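Local coordinates for uncharacterized protein (Chromobacterium violaceum, PDB 3SJR) that is of unknown function but belongs to the DUF5610 family and forms an all-helical fold that assembles with a second copy of itself, at residues 134-139 and 156-161. Sequence-based numbering, arbitrary orientation.
Sequences RGYQEA and QLQGLL
Tyr-136 lays one face of its ring against Leu-161 and carries most of this contact. The CD2 methyl of Leu-161 stands over the middle of the ring, 3.6 Å from the centroid of Tyr-136 and 12° off the ring normal. This is a CH-pi contact. The two side chains cross at about a right angle. In Tyr-136, CG lies anti to the backbone N (chi1 175°), which sends the ring across to the facing helix. The CD1 methyl of Leu-161 packs beside the start of the same side chain, 3.9 Å from CB of Tyr-136.

The other touches across the helices are van der Waals packing, mostly apolar. Leu-157 meets the ring obliquely, with its CG 3.5 Å from CE1 of Tyr-136. Leu-161 and Leu-157 are one helical turn apart, and Tyr-136 reaches both. Ala-139 adds a looser touch, its CB 4.5 Å from CD2 of Leu-157. At the phenol end, OH of Tyr-136 lies 3.7 Å from CB of Gln-158. Gln-158 thus meets the tyrosine through the base of its side chain. The two segments share no polar pair.

The segments belong to helices 117-145 and 151-171, which form an antiparallel helical hairpin. Here their axes come within 11.1 Å at 172°. Tyr-149, in the connecting loop, also touches Tyr-136. Leu-160 packs on helix 92-110 through His-93, Ser-94 and Leu-97. The second subunit adds Leu-61 against Ala-139 and Leu-62 against Leu-157 and Leu-160, and NE2 of its Gln-69 is hydrogen-bonded to OE1 of Glu-138, so the hairpin also takes part in packing between the two chains.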
loop_
_atom_site.group_PDB
_atom_site.type_symbol
_atom_site.label_atom_id
_atom_site.label_comp_id
_atom_site.label_asym_id
_atom_site.label_seq_id
_atom_site.Cartn_x
_atom_site.Cartn_y
_atom_site.Cartn_z
ATOM N N ARG A 134 7.463 11.186 4.993
ATOM C CA ARG A 134 7.209 10.575 6.308
ATOM C C ARG A 134 7.261 9.064 6.247
ATOM O O ARG A 134 7.918 8.435 7.067
ATOM C CB ARG A 134 5.884 11.033 6.891
ATOM C CG ARG A 134 5.941 12.449 7.452
ATOM C CD ARG A 134 6.843 12.547 8.667
ATOM N NE ARG A 134 6.220 11.901 9.819
ATOM C CZ ARG A 134 6.802 10.977 10.579
ATOM N NH1 ARG A 134 8.051 10.595 10.326
ATOM N NH2 ARG A 134 6.143 10.457 11.611
ATOM N N GLY A 135 6.579 8.495 5.250
ATOM C CA GLY A 135 6.588 7.059 5.008
ATOM C C GLY A 135 8.022 6.584 5.040
ATOM O O GLY A 135 8.387 5.742 5.868
ATOM N N TYR A 136 8.838 7.173 4.161
ATOM C CA TYR A 136 10.264 6.908 4.086
ATOM C C TYR A 136 10.934 6.940 5.470
ATOM O O TYR A 136 11.636 6.000 5.852
ATOM C CB TYR A 136 10.917 7.916 3.134
ATOM C CG TYR A 136 12.423 7.816 3.071
ATOM C CD1 TYR A 136 13.032 6.844 2.294
ATOM C CD2 TYR A 136 13.241 8.692 3.795
ATOM C CE1 TYR A 136 14.407 6.743 2.238
ATOM C CE2 TYR A 136 14.623 8.599 3.740
ATOM C CZ TYR A 136 15.193 7.623 2.960
ATOM O OH TYR A 136 16.549 7.482 2.883
ATOM N N GLN A 137 10.701 8.014 6.228
ATOM C CA GLN A 137 11.322 8.157 7.543
ATOM C C GLN A 137 10.980 7.007 8.482
ATOM O O GLN A 137 11.822 6.516 9.246
ATOM C CB GLN A 137 10.890 9.449 8.162
ATOM C CG GLN A 137 11.420 10.616 7.429
ATOM C CD GLN A 137 10.865 11.886 7.964
ATOM O OE1 GLN A 137 10.259 11.901 9.034
ATOM N NE2 GLN A 137 11.046 12.964 7.224
ATOM N N GLU A 138 9.737 6.568 8.400
ATOM C CA GLU A 138 9.294 5.430 9.169
ATOM C C GLU A 138 9.938 4.134 8.677
ATOM O O GLU A 138 10.420 3.346 9.489
ATOM C CB GLU A 138 7.769 5.348 9.161
ATOM C CG GLU A 138 7.125 6.542 9.829
ATOM C CD GLU A 138 5.918 6.155 10.633
ATOM O OE1 GLU A 138 4.883 5.787 10.014
ATOM O OE2 GLU A 138 6.008 6.222 11.883
ATOM N N ALA A 139 9.964 3.925 7.360
ATOM C CA ALA A 139 10.610 2.737 6.792
ATOM C C ALA A 139 12.090 2.624 7.224
ATOM O O ALA A 139 12.610 1.527 7.438
ATOM C CB ALA A 139 10.486 2.729 5.292
ATOM N N GLN A 156 19.814 2.225 -1.549
ATOM C CA GLN A 156 18.839 1.732 -2.506
ATOM C C GLN A 156 17.468 2.305 -2.195
ATOM O O GLN A 156 16.715 2.666 -3.094
ATOM C CB GLN A 156 18.797 0.205 -2.495
ATOM C CG GLN A 156 17.925 -0.412 -3.592
ATOM C CD GLN A 156 18.345 -1.833 -3.936
ATOM O OE1 GLN A 156 17.521 -2.753 -3.936
ATOM N NE2 GLN A 156 19.638 -2.022 -4.224
ATOM N N LEU A 157 17.156 2.394 -0.911
ATOM C CA LEU A 157 15.858 2.872 -0.489
ATOM C C LEU A 157 15.756 4.360 -0.756
ATOM O O LEU A 157 14.754 4.837 -1.273
ATOM C CB LEU A 157 15.648 2.562 0.982
ATOM C CG LEU A 157 14.479 3.251 1.665
ATOM C CD1 LEU A 157 13.196 2.858 0.978
ATOM C CD2 LEU A 157 14.436 2.893 3.150
ATOM N N GLN A 158 16.811 5.088 -0.416
ATOM C CA GLN A 158 16.916 6.504 -0.751
ATOM C C GLN A 158 16.687 6.754 -2.244
ATOM O O GLN A 158 15.838 7.550 -2.624
ATOM C CB GLN A 158 18.277 7.046 -0.320
ATOM C CG GLN A 158 18.527 8.445 -0.761
ATOM C CD GLN A 158 19.887 8.922 -0.349
ATOM O OE1 GLN A 158 20.834 8.904 -1.147
ATOM N NE2 GLN A 158 20.009 9.339 0.907
ATOM N N GLY A 159 17.437 6.054 -3.083
ATOM C CA GLY A 159 17.314 6.223 -4.525
ATOM C C GLY A 159 15.882 6.065 -4.981
ATOM O O GLY A 159 15.420 6.771 -5.879
ATOM N N LEU A 160 15.183 5.144 -4.325
ATOM C CA LEU A 160 13.807 4.835 -4.632
ATOM C C LEU A 160 12.875 5.986 -4.285
ATOM O O LEU A 160 12.012 6.348 -5.090
ATOM C CB LEU A 160 13.378 3.576 -3.903
ATOM C CG LEU A 160 11.947 3.163 -4.200
ATOM C CD1 LEU A 160 11.763 2.991 -5.703
ATOM C CD2 LEU A 160 11.590 1.893 -3.425
ATOM N N LEU A 161 13.055 6.565 -3.101
ATOM C CA LEU A 161 12.333 7.772 -2.726
ATOM C C LEU A 161 12.526 8.851 -3.795
ATOM O O LEU A 161 11.551 9.391 -4.342
ATOM C CB LEU A 161 12.839 8.277 -1.377
ATOM C CG LEU A 161 12.320 9.602 -0.810
ATOM C CD1 LEU A 161 10.864 9.471 -0.415
ATOM C CD2 LEU A 161 13.142 10.008 0.373
#